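Local coordinates for protein 273aa long hypothetical dTDP-4-dehydrorhamnose reductase (PDB 2GGS) that binds NADPH and probably acts as a dTDP-4-dehydrorhamnose reductase, an oxidoreductase of nucleotide-sugar metabolism, at residues 66-77 and 127-135; 9-17 and 153-161. All blocks are in the same frame, centred on the assembly; numbering follows the deposited sequence.

Interaction 1. Residues 66-77 and 127-135. With NDP (NADPH dihydro-nicotinamide-adenine-dinucleotide phosphate), chain C.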
loop_
_atom_site.group_PDB
_atom_site.type_symbol
_atom_site.label_atom_id
_atom_site.label_comp_id
_atom_site.label_asym_id
_atom_site.label_seq_id
_atom_site.Cartn_x
_atom_site.Cartn_y
_atom_site.Cartn_z
ATOM N N ALA A 66 -5.176 -2.402 6.127
ATOM C CA ALA A 66 -4.068 -2.029 7.044
ATOM C C ALA A 66 -4.391 -0.713 7.743
ATOM O O ALA A 66 -5.177 0.066 7.229
ATOM C CB ALA A 66 -2.753 -1.864 6.301
ATOM N N MET A 67 -3.745 -0.500 8.878
ATOM C CA MET A 67 -3.700 0.780 9.581
ATOM C C MET A 67 -2.474 1.493 9.029
ATOM O O MET A 67 -1.333 1.149 9.369
ATOM C CB MET A 67 -3.555 0.539 11.091
ATOM C CG MET A 67 -3.469 1.803 11.907
ATOM S SD MET A 67 -3.367 1.321 13.658
ATOM C CE MET A 67 -2.964 2.885 14.389
ATOM N N THR A 68 -2.733 2.476 8.162
ATOM C CA THR A 68 -1.661 3.137 7.417
ATOM C C THR A 68 -1.249 4.529 7.920
ATOM O O THR A 68 -0.381 5.172 7.324
ATOM C CB THR A 68 -2.041 3.230 5.911
ATOM O OG1 THR A 68 -3.171 4.090 5.783
ATOM C CG2 THR A 68 -2.394 1.847 5.340
ATOM N N ASP A 69 -1.887 5.005 8.991
ATOM C CA ASP A 69 -1.454 6.246 9.641
ATOM C C ASP A 69 -0.208 5.940 10.456
ATOM O O ASP A 69 -0.259 5.297 11.528
ATOM C CB ASP A 69 -2.565 6.818 10.524
ATOM C CG ASP A 69 -2.192 8.170 11.146
ATOM O OD1 ASP A 69 -1.025 8.394 11.569
ATOM O OD2 ASP A 69 -3.110 9.018 11.223
ATOM N N VAL A 70 0.931 6.363 9.930
ATOM C CA VAL A 70 2.220 6.032 10.506
ATOM C C VAL A 70 2.385 6.497 11.959
ATOM O O VAL A 70 2.900 5.757 12.808
ATOM C CB VAL A 70 3.371 6.528 9.597
ATOM C CG1 VAL A 70 4.716 6.303 10.251
ATOM C CG2 VAL A 70 3.255 5.860 8.232
ATOM N N ASP A 71 1.921 7.715 12.262
ATOM C CA ASP A 71 2.120 8.246 13.612
ATOM C C ASP A 71 1.203 7.579 14.609
ATOM O O ASP A 71 1.619 7.291 15.727
ATOM C CB ASP A 71 1.948 9.754 13.618
ATOM C CG ASP A 71 2.983 10.426 12.763
ATOM O OD1 ASP A 71 4.187 10.288 13.080
ATOM O OD2 ASP A 71 2.583 11.010 11.733
ATOM N N LYS A 72 -0.010 7.276 14.167
ATOM C CA LYS A 72 -0.946 6.515 14.983
ATOM C C LYS A 72 -0.386 5.133 15.304
ATOM O O LYS A 72 -0.454 4.694 16.450
ATOM C CB LYS A 72 -2.289 6.401 14.298
ATOM C CG LYS A 72 -3.117 7.664 14.503
ATOM C CD LYS A 72 -4.573 7.495 14.078
ATOM C CE LYS A 72 -5.326 8.821 14.245
ATOM N NZ LYS A 72 -4.485 10.003 13.880
ATOM N N CYS A 73 0.227 4.470 14.307
ATOM C CA CYS A 73 0.844 3.150 14.560
ATOM C C CYS A 73 1.932 3.222 15.649
ATOM O O CYS A 73 2.155 2.240 16.361
ATOM C CB CYS A 73 1.441 2.534 13.274
ATOM S SG CYS A 73 0.284 1.974 12.071
ATOM N N GLU A 74 2.630 4.355 15.752
ATOM C CA GLU A 74 3.752 4.486 16.668
ATOM C C GLU A 74 3.292 4.519 18.122
ATOM O O GLU A 74 4.003 4.022 19.000
ATOM C CB GLU A 74 4.583 5.744 16.338
ATOM C CG GLU A 74 5.947 5.777 16.954
ATOM C CD GLU A 74 6.963 4.871 16.236
ATOM O OE1 GLU A 74 6.600 4.238 15.238
ATOM O OE2 GLU A 74 8.124 4.790 16.675
ATOM N N ILE A 75 2.110 5.091 18.344
ATOM C CA ILE A 75 1.501 5.179 19.688
ATOM C C ILE A 75 0.599 3.969 19.985
ATOM O O ILE A 75 0.683 3.373 21.084
ATOM C CB ILE A 75 0.643 6.451 19.869
ATOM C CG1 ILE A 75 1.314 7.712 19.323
ATOM C CG2 ILE A 75 0.264 6.641 21.346
ATOM C CD1 ILE A 75 0.297 8.690 18.659
ATOM N N GLU A 76 -0.249 3.593 19.029
ATOM C CA GLU A 76 -1.200 2.522 19.262
ATOM C C GLU A 76 -0.689 1.232 18.676
ATOM O O GLU A 76 -1.317 0.644 17.765
ATOM C CB GLU A 76 -2.569 2.881 18.724
ATOM C CG GLU A 76 -3.046 4.217 19.263
ATOM C CD GLU A 76 -4.090 4.772 18.394
ATOM O OE1 GLU A 76 -4.917 3.970 17.933
ATOM O OE2 GLU A 76 -4.077 6.002 18.144
ATOM N N LYS A 77 0.417 0.771 19.259
ATOM C CA LYS A 77 1.143 -0.397 18.717
ATOM C C LYS A 77 0.302 -1.651 18.755
ATOM O O LYS A 77 0.302 -2.422 17.791
ATOM C CB LYS A 77 2.502 -0.604 19.401
ATOM C CG LYS A 77 3.460 0.601 19.313
ATOM C CD LYS A 77 4.918 0.178 19.594
ATOM C CE LYS A 77 5.880 1.347 19.437
ATOM N NZ LYS A 77 5.642 2.340 20.511
ATOM N N ILE A 127 12.316 1.203 10.964
ATOM C CA ILE A 127 12.587 2.184 12.020
ATOM C C ILE A 127 11.338 2.873 12.593
ATOM O O ILE A 127 11.436 3.837 13.370
ATOM C CB ILE A 127 13.671 3.207 11.589
ATOM C CG1 ILE A 127 13.136 4.164 10.507
ATOM C CG2 ILE A 127 14.926 2.452 11.147
ATOM C CD1 ILE A 127 14.135 5.341 10.119
ATOM N N ASN A 128 10.153 2.405 12.201
ATOM C CA ASN A 128 8.926 2.861 12.827
ATOM C C ASN A 128 7.991 1.677 13.010
ATOM O O ASN A 128 8.187 0.639 12.340
ATOM C CB ASN A 128 8.267 4.012 12.036
ATOM C CG ASN A 128 8.032 3.668 10.569
ATOM O OD1 ASN A 128 7.359 2.692 10.236
ATOM N ND2 ASN A 128 8.591 4.486 9.685
ATOM N N TYR A 129 6.999 1.815 13.900
ATOM C CA TYR A 129 6.116 0.683 14.198
ATOM C C TYR A 129 5.156 0.323 13.037
ATOM O O TYR A 129 4.759 -0.835 12.901
ATOM C CB TYR A 129 5.388 0.823 15.555
ATOM C CG TYR A 129 4.912 -0.552 15.945
ATOM C CD1 TYR A 129 5.834 -1.523 16.359
ATOM C CD2 TYR A 129 3.572 -0.928 15.774
ATOM C CE1 TYR A 129 5.421 -2.843 16.641
ATOM C CE2 TYR A 129 3.158 -2.263 16.045
ATOM C CZ TYR A 129 4.095 -3.190 16.490
ATOM O OH TYR A 129 3.716 -4.505 16.717
ATOM N N TYR A 130 4.779 1.286 12.205
ATOM C CA TYR A 130 4.011 0.947 11.027
ATOM C C TYR A 130 4.823 -0.078 10.219
ATOM O O TYR A 130 4.318 -1.156 9.874
ATOM C CB TYR A 130 3.727 2.199 10.175
ATOM C CG TYR A 130 3.210 1.868 8.801
ATOM C CD1 TYR A 130 1.949 1.316 8.609
ATOM C CD2 TYR A 130 4.014 2.088 7.671
ATOM C CE1 TYR A 130 1.474 1.017 7.327
ATOM C CE2 TYR A 130 3.558 1.761 6.374
ATOM C CZ TYR A 130 2.297 1.233 6.210
ATOM O OH TYR A 130 1.815 0.944 4.955
ATOM N N GLY A 131 6.083 0.262 9.945
ATOM C CA GLY A 131 6.992 -0.651 9.222
ATOM C C GLY A 131 7.177 -2.024 9.877
ATOM O O GLY A 131 7.130 -3.072 9.215
ATOM N N LEU A 132 7.363 -2.029 11.193
ATOM C CA LEU A 132 7.537 -3.293 11.930
ATOM C C LEU A 132 6.262 -4.128 11.908
ATOM O O LEU A 132 6.313 -5.329 11.625
ATOM C CB LEU A 132 7.992 -3.024 13.381
ATOM C CG LEU A 132 8.232 -4.358 14.133
ATOM C CD1 LEU A 132 9.166 -5.337 13.391
ATOM C CD2 LEU A 132 8.761 -4.075 15.545
ATOM N N SER A 133 5.118 -3.520 12.245
ATOM C CA SER A 133 3.855 -4.276 12.167
ATOM C C SER A 133 3.639 -4.866 10.771
ATOM O O SER A 133 3.244 -6.027 10.645
ATOM C CB SER A 133 2.629 -3.453 12.630
ATOM O OG SER A 133 2.438 -2.311 11.823
ATOM N N LYS A 134 3.924 -4.075 9.720
ATOM C CA LYS A 134 3.826 -4.575 8.372
ATOM C C LYS A 134 4.824 -5.692 8.107
ATOM O O LYS A 134 4.459 -6.714 7.503
ATOM C CB LYS A 134 3.950 -3.424 7.363
ATOM C CG LYS A 134 2.708 -2.468 7.383
ATOM C CD LYS A 134 1.431 -3.057 6.783
ATOM C CE LYS A 134 1.558 -3.415 5.283
ATOM N NZ LYS A 134 0.316 -4.015 4.728
ATOM N N LEU A 135 6.037 -5.546 8.593
ATOM C CA LEU A 135 7.049 -6.609 8.407
ATOM C C LEU A 135 6.598 -7.901 9.081
ATOM O O LEU A 135 6.759 -8.956 8.521
ATOM C CB LEU A 135 8.404 -6.204 8.955
ATOM C CG LEU A 135 9.452 -7.318 8.919
ATOM C CD1 LEU A 135 9.673 -7.805 7.483
ATOM C CD2 LEU A 135 10.738 -6.761 9.546
HETATM P PA NDP C . -5.930 3.040 3.023
HETATM O O1A NDP C . -5.582 3.689 4.297
HETATM O O2A NDP C . -6.524 3.956 2.021
HETATM O O5B NDP C . -6.923 1.828 3.231
HETATM C C5B NDP C . -6.834 1.010 4.384
HETATM C C4B NDP C . -7.895 -0.045 4.208
HETATM O O4B NDP C . -7.744 -0.982 5.277
HETATM C C3B NDP C . -9.309 0.512 4.212
HETATM O O3B NDP C . -10.054 -0.157 3.229
HETATM C C2B NDP C . -9.791 0.108 5.611
HETATM O O2B NDP C . -11.174 -0.074 5.568
HETATM C C1B NDP C . -9.055 -1.215 5.771
HETATM N N9A NDP C . -8.977 -1.612 7.180
HETATM C C8A NDP C . -8.239 -1.026 8.163
HETATM N N7A NDP C . -8.476 -1.690 9.330
HETATM C C5A NDP C . -9.353 -2.674 9.071
HETATM C C6A NDP C . -9.956 -3.643 9.882
HETATM N N6A NDP C . -9.755 -3.633 11.229
HETATM N N1A NDP C . -10.845 -4.491 9.279
HETATM C C2A NDP C . -11.156 -4.450 7.925
HETATM N N3A NDP C . -10.571 -3.484 7.141
HETATM C C4A NDP C . -9.700 -2.624 7.718
HETATM O O3 NDP C . -4.543 2.325 2.581
HETATM P PN NDP C . -3.942 2.208 1.079
HETATM O O1N NDP C . -4.917 1.834 0.080
HETATM O O2N NDP C . -3.152 3.455 0.956
HETATM O O5D NDP C . -2.883 1.034 1.325
HETATM C C5D NDP C . -3.105 -0.261 0.775
HETATM C C4D NDP C . -2.015 -1.239 1.193
HETATM O O4D NDP C . -0.780 -0.748 0.725
HETATM C C3D NDP C . -1.863 -1.417 2.701
HETATM O O3D NDP C . -1.454 -2.750 2.852
HETATM C C2D NDP C . -0.735 -0.485 3.067
HETATM O O2D NDP C . -0.105 -0.912 4.263
HETATM C C1D NDP C . 0.150 -0.654 1.807
HETATM N N1N NDP C . 1.032 0.506 1.633
HETATM C C2N NDP C . 0.470 1.752 1.703
HETATM C C3N NDP C . 1.185 2.892 1.362
HETATM C C7N NDP C . 0.512 4.223 1.455
HETATM O O7N NDP C . 1.296 5.388 1.340
HETATM N N7N NDP C . -0.802 4.290 1.660
HETATM C C4N NDP C . 2.631 2.791 0.911
HETATM C C5N NDP C . 3.176 1.383 0.899
HETATM C C6N NDP C . 2.344 0.312 1.248
HETATM P P2B NDP C . -12.230 1.053 6.178
HETATM O O1X NDP C . -13.493 0.664 5.523
HETATM O O2X NDP C . -11.747 2.416 5.814
HETATM O O3X NDP C . -12.287 0.942 7.723
HETATM O O HOH W 1 4.970 3.979 12.878
HETATM O O HOH W 2 9.879 5.652 14.794
#
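Glu-74 OE1 is held by two donors: Tyr-129 N, 2.8 Å away on the syn side of the carboxylate in an almost straight bond (178°), and a water that also donates to Val-70 O and accepts from Tyr-130 N. One carboxylate thus serves the first turn of the facing helix. Beside it, the Tyr-129 ring lies under the aliphatic chain of Lys-77, whose CB sits 4.0 Å from the ring centroid, a CH-pi contact; Lys-77 NZ bends back to Glu-74 O at 2.8 Å. With an alanine at Tyr-129 the Lys-77 methylenes would probably lose the ring face they rest on, leaving that chain held mainly by its bond to Glu-74 O. Tyr-130, with CG swung anti to the backbone N (chi1 167°), reaches the cofactor past Val-70 CG2 while Cys-73 SG stands at its ring edge, and its OH hydrogen-bonds NDP O2D at 2.8 Å. Lys-134 NZ donates to NDP O3D at 2.9 Å and also binds Ile-105 O; Tyr-130 and Lys-134 have the Tyr-x-x-x-Lys spacing of short-chain dehydrogenases/reductases. The segments of helices 70-75 and 129-141 cross at 78°, flanked by helix 77-97, against which Tyr-129 packs on Tyr-81, and strand 101-107, which meets Tyr-130 through Thr-107.

Interaction 2. Residues 9-17 and 153-161. With NDP (NADPH dihydro-nicotinamide-adenine-dinucleotide phosphate), chain C.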
loop_
_atom_site.group_PDB
_atom_site.type_symbol
_atom_site.label_atom_id
_atom_site.label_comp_id
_atom_site.label_asym_id
_atom_site.label_seq_id
_atom_site.Cartn_x
_atom_site.Cartn_y
_atom_site.Cartn_z
ATOM N N SER A 9 -12.376 -0.577 0.522
ATOM C CA SER A 9 -12.728 0.803 0.661
ATOM C C SER A 9 -11.584 1.819 0.704
ATOM O O SER A 9 -11.853 3.027 0.787
ATOM C CB SER A 9 -13.566 0.951 1.957
ATOM O OG SER A 9 -12.843 0.386 3.034
ATOM N N GLY A 10 -10.323 1.342 0.611
ATOM C CA GLY A 10 -9.153 2.236 0.723
ATOM C C GLY A 10 -8.690 2.656 -0.678
ATOM O O GLY A 10 -9.318 2.325 -1.688
ATOM N N GLN A 11 -7.546 3.329 -0.739
ATOM C CA GLN A 11 -7.103 3.893 -2.018
ATOM C C GLN A 11 -6.859 2.821 -3.072
ATOM O O GLN A 11 -7.430 2.862 -4.173
ATOM C CB GLN A 11 -5.817 4.680 -1.832
ATOM C CG GLN A 11 -5.828 5.800 -0.810
ATOM C CD GLN A 11 -4.555 6.593 -0.881
ATOM O OE1 GLN A 11 -3.477 6.149 -0.387
ATOM N NE2 GLN A 11 -4.652 7.788 -1.402
ATOM N N LEU A 12 -6.036 1.830 -2.711
ATOM C CA LEU A 12 -5.728 0.725 -3.603
ATOM C C LEU A 12 -6.987 -0.113 -3.837
ATOM O O LEU A 12 -7.312 -0.413 -4.965
ATOM C CB LEU A 12 -4.589 -0.136 -3.038
ATOM C CG LEU A 12 -4.325 -1.373 -3.897
ATOM C CD1 LEU A 12 -3.895 -0.948 -5.335
ATOM C CD2 LEU A 12 -3.175 -2.131 -3.223
ATOM N N GLY A 13 -7.744 -0.422 -2.770
ATOM C CA GLY A 13 -8.914 -1.262 -2.918
ATOM C C GLY A 13 -9.966 -0.716 -3.863
ATOM O O GLY A 13 -10.534 -1.460 -4.613
ATOM N N ILE A 14 -10.247 0.588 -3.799
ATOM C CA ILE A 14 -11.208 1.227 -4.730
ATOM C C ILE A 14 -10.813 0.941 -6.177
ATOM O O ILE A 14 -11.645 0.542 -6.986
ATOM C CB ILE A 14 -11.346 2.708 -4.471
ATOM C CG1 ILE A 14 -12.066 2.880 -3.124
ATOM C CG2 ILE A 14 -12.188 3.412 -5.598
ATOM C CD1 ILE A 14 -12.014 4.258 -2.557
ATOM N N GLU A 15 -9.526 1.165 -6.452
ATOM C CA GLU A 15 -9.006 0.998 -7.789
ATOM C C GLU A 15 -8.974 -0.477 -8.218
ATOM O O GLU A 15 -9.346 -0.795 -9.359
ATOM C CB GLU A 15 -7.648 1.693 -7.923
ATOM C CG GLU A 15 -7.749 3.226 -7.707
ATOM C CD GLU A 15 -8.696 3.902 -8.667
ATOM O OE1 GLU A 15 -8.729 3.514 -9.862
ATOM O OE2 GLU A 15 -9.417 4.848 -8.248
ATOM N N LEU A 16 -8.550 -1.372 -7.327
ATOM C CA LEU A 16 -8.652 -2.809 -7.594
ATOM C C LEU A 16 -10.072 -3.234 -7.937
ATOM O O LEU A 16 -10.298 -3.977 -8.870
ATOM C CB LEU A 16 -8.183 -3.627 -6.381
ATOM C CG LEU A 16 -6.689 -3.662 -6.073
ATOM C CD1 LEU A 16 -6.324 -4.289 -4.715
ATOM C CD2 LEU A 16 -5.975 -4.415 -7.218
ATOM N N SER A 17 -11.041 -2.788 -7.134
ATOM C CA SER A 17 -12.429 -3.114 -7.400
ATOM C C SER A 17 -12.856 -2.699 -8.823
ATOM O O SER A 17 -13.495 -3.463 -9.534
ATOM C CB SER A 17 -13.303 -2.445 -6.343
ATOM O OG SER A 17 -13.060 -3.113 -5.115
ATOM N N GLY A 153 4.347 4.717 -1.097
ATOM C CA GLY A 153 3.735 6.020 -1.354
ATOM C C GLY A 153 2.486 5.972 -2.210
ATOM O O GLY A 153 2.265 6.825 -3.065
ATOM N N ILE A 154 1.603 4.991 -1.966
ATOM C CA ILE A 154 0.342 4.944 -2.698
ATOM C C ILE A 154 -0.415 6.240 -2.533
ATOM O O ILE A 154 -0.663 6.680 -1.400
ATOM C CB ILE A 154 -0.598 3.797 -2.233
ATOM C CG1 ILE A 154 0.089 2.426 -2.378
ATOM C CG2 ILE A 154 -1.896 3.807 -3.054
ATOM C CD1 ILE A 154 -0.800 1.255 -1.846
ATOM N N PHE A 155 -0.840 6.804 -3.660
ATOM C CA PHE A 155 -1.648 8.029 -3.616
ATOM C C PHE A 155 -2.876 8.009 -4.498
ATOM O O PHE A 155 -2.899 7.451 -5.581
ATOM C CB PHE A 155 -0.803 9.275 -3.876
ATOM C CG PHE A 155 -0.263 9.365 -5.307
ATOM C CD1 PHE A 155 1.006 8.874 -5.593
ATOM C CD2 PHE A 155 -1.012 9.955 -6.319
ATOM C CE1 PHE A 155 1.525 8.927 -6.899
ATOM C CE2 PHE A 155 -0.493 10.044 -7.644
ATOM C CZ PHE A 155 0.772 9.531 -7.927
ATOM N N ARG A 156 -3.967 8.603 -3.990
ATOM C CA ARG A 156 -5.211 8.680 -4.713
ATOM C C ARG A 156 -5.902 9.901 -4.107
ATOM O O ARG A 156 -5.570 11.036 -4.469
ATOM C CB ARG A 156 -6.045 7.404 -4.550
ATOM C CG ARG A 156 -7.307 7.381 -5.392
ATOM C CD ARG A 156 -8.141 6.128 -5.170
ATOM N NE ARG A 156 -9.360 6.217 -5.943
ATOM C CZ ARG A 156 -10.448 6.867 -5.531
ATOM N NH1 ARG A 156 -10.460 7.448 -4.335
ATOM N NH2 ARG A 156 -11.525 6.943 -6.310
ATOM N N ASN A 157 -6.799 9.659 -3.154
ATOM C CA ASN A 157 -7.450 10.748 -2.414
ATOM C C ASN A 157 -6.700 11.150 -1.133
ATOM O O ASN A 157 -7.089 12.112 -0.436
ATOM C CB ASN A 157 -8.863 10.281 -2.043
ATOM C CG ASN A 157 -8.837 8.930 -1.352
ATOM O OD1 ASN A 157 -8.506 7.909 -1.949
ATOM N ND2 ASN A 157 -9.197 8.915 -0.082
ATOM N N LYS A 158 -5.660 10.409 -0.765
ATOM C CA LYS A 158 -4.759 10.891 0.270
ATOM C C LYS A 158 -3.296 10.606 -0.135
ATOM O O LYS A 158 -3.030 10.449 -1.320
ATOM C CB LYS A 158 -5.133 10.346 1.654
ATOM C CG LYS A 158 -5.059 8.875 1.763
ATOM C CD LYS A 158 -5.458 8.406 3.159
ATOM C CE LYS A 158 -5.387 6.874 3.275
ATOM N NZ LYS A 158 -5.790 6.431 4.689
ATOM N N GLY A 159 -2.372 10.594 0.820
ATOM C CA GLY A 159 -0.952 10.420 0.473
ATOM C C GLY A 159 -0.386 11.804 0.227
ATOM O O GLY A 159 -1.121 12.782 0.186
ATOM N N PHE A 160 0.924 11.877 0.078
ATOM C CA PHE A 160 1.630 13.162 0.028
ATOM C C PHE A 160 1.181 14.108 -1.112
ATOM O O PHE A 160 0.994 15.322 -0.851
ATOM C CB PHE A 160 3.141 12.891 -0.005
ATOM C CG PHE A 160 3.981 14.133 0.031
ATOM C CD1 PHE A 160 3.960 14.964 1.140
ATOM C CD2 PHE A 160 4.793 14.458 -1.034
ATOM C CE1 PHE A 160 4.752 16.131 1.179
ATOM C CE2 PHE A 160 5.592 15.605 -0.986
ATOM C CZ PHE A 160 5.562 16.429 0.108
ATOM N N PRO A 161 1.027 13.615 -2.370
ATOM C CA PRO A 161 0.663 14.581 -3.421
ATOM C C PRO A 161 -0.620 15.343 -3.147
ATOM O O PRO A 161 -0.716 16.517 -3.494
ATOM C CB PRO A 161 0.491 13.708 -4.658
ATOM C CG PRO A 161 1.463 12.564 -4.419
ATOM C CD PRO A 161 1.240 12.269 -2.963
HETATM P PA NDP C . -5.930 3.040 3.023
HETATM O O1A NDP C . -5.582 3.689 4.297
HETATM O O2A NDP C . -6.524 3.956 2.021
HETATM O O5B NDP C . -6.923 1.828 3.231
HETATM C C5B NDP C . -6.834 1.010 4.384
HETATM C C4B NDP C . -7.895 -0.045 4.208
HETATM O O4B NDP C . -7.744 -0.982 5.277
HETATM C C3B NDP C . -9.309 0.512 4.212
HETATM O O3B NDP C . -10.054 -0.157 3.229
HETATM C C2B NDP C . -9.791 0.108 5.611
HETATM O O2B NDP C . -11.174 -0.074 5.568
HETATM C C1B NDP C . -9.055 -1.215 5.771
HETATM N N9A NDP C . -8.977 -1.612 7.180
HETATM C C8A NDP C . -8.239 -1.026 8.163
HETATM N N7A NDP C . -8.476 -1.690 9.330
HETATM C C5A NDP C . -9.353 -2.674 9.071
HETATM C C6A NDP C . -9.956 -3.643 9.882
HETATM N N6A NDP C . -9.755 -3.633 11.229
HETATM N N1A NDP C . -10.845 -4.491 9.279
HETATM C C2A NDP C . -11.156 -4.450 7.925
HETATM N N3A NDP C . -10.571 -3.484 7.141
HETATM C C4A NDP C . -9.700 -2.624 7.718
HETATM O O3 NDP C . -4.543 2.325 2.581
HETATM P PN NDP C . -3.942 2.208 1.079
HETATM O O1N NDP C . -4.917 1.834 0.080
HETATM O O2N NDP C . -3.152 3.455 0.956
HETATM O O5D NDP C . -2.883 1.034 1.325
HETATM C C5D NDP C . -3.105 -0.261 0.775
HETATM C C4D NDP C . -2.015 -1.239 1.193
HETATM O O4D NDP C . -0.780 -0.748 0.725
HETATM C C3D NDP C . -1.863 -1.417 2.701
HETATM O O3D NDP C . -1.454 -2.750 2.852
HETATM C C2D NDP C . -0.735 -0.485 3.067
HETATM O O2D NDP C . -0.105 -0.912 4.263
HETATM C C1D NDP C . 0.150 -0.654 1.807
HETATM N N1N NDP C . 1.032 0.506 1.633
HETATM C C2N NDP C . 0.470 1.752 1.703
HETATM C C3N NDP C . 1.185 2.892 1.362
HETATM C C7N NDP C . 0.512 4.223 1.455
HETATM O O7N NDP C . 1.296 5.388 1.340
HETATM N N7N NDP C . -0.802 4.290 1.660
HETATM C C4N NDP C . 2.631 2.791 0.911
HETATM C C5N NDP C . 3.176 1.383 0.899
HETATM C C6N NDP C . 2.344 0.312 1.248
HETATM P P2B NDP C . -12.230 1.053 6.178
HETATM O O1X NDP C . -13.493 0.664 5.523
HETATM O O2X NDP C . -11.747 2.416 5.814
HETATM O O3X NDP C . -12.287 0.942 7.723
#
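The loop of 153-161 passes the first turns of helix 11-20, coming closest where the CA atoms of Gln-11 and Arg-156 stand 5.8 Å apart. Gln-11 runs its extended side chain into the curve of backbone from Ile-154 to Lys-158, its CB against Arg-156 CB. Further along the helix, Arg-156 reaches out at full stretch to Glu-15, and Arg-156 NE donates to Glu-15 OE2 at 2.7 Å in a nearly straight hydrogen bond (174°), part of a salt bridge. OE2 uses its anti lone pair, and the carboxylate and guanidinium planes are 26° apart, nearly coplanar, while the other oxygen, OE1, pairs with Arg-18. Ile-14 CG2 covers one guanidinium face, 3.7 Å from Arg-156 NH2, and Arg-156 NH1 donates to Asn-157 OD1, so the flat group is fixed in rotation from several directions. Ile-154 CD1 meets Leu-12 CB and also touches the nicotinamide ribose.

Both segments serve the pyrophosphate. The N atoms of Gln-11 and Leu-12 donate to NDP O2A and O1N, where the helix N terminus would be expected to favour negative charge, and the extended Lys-158 brings NZ to within 2.8 Å of NDP O1A. Ser-9 OG donates to O1X of the 2'-phosphate at 2.6 Å. Gly-10 lies against the cofactor, where there is no room for a CB. This is the glycine-rich dinucleotide-binding turn of the Rossmann fold, here closed over by a loop that follows strand 147-151.

Starting from the N terminus, the chain passes the helix start at 9-17, then 66-77 and 127-135, and finally 153-161. Interaction 2 joins the first and last of these, closing a loop of 135 residues, and interaction 1 closes a shorter one, of 49 residues, wholly within it; the two nest and do not cross. The inner contact ties the region after strand 60-63 to helix 129-141, whereas the outer one brings the first helix of the Rossmann domain to the loop beyond strand 147-151. Their centres lie about 18 Å apart, yet NADPH spans both, and Thr-68 and Lys-158 pack together where each donates to the same phosphate oxygen, NDP O1A.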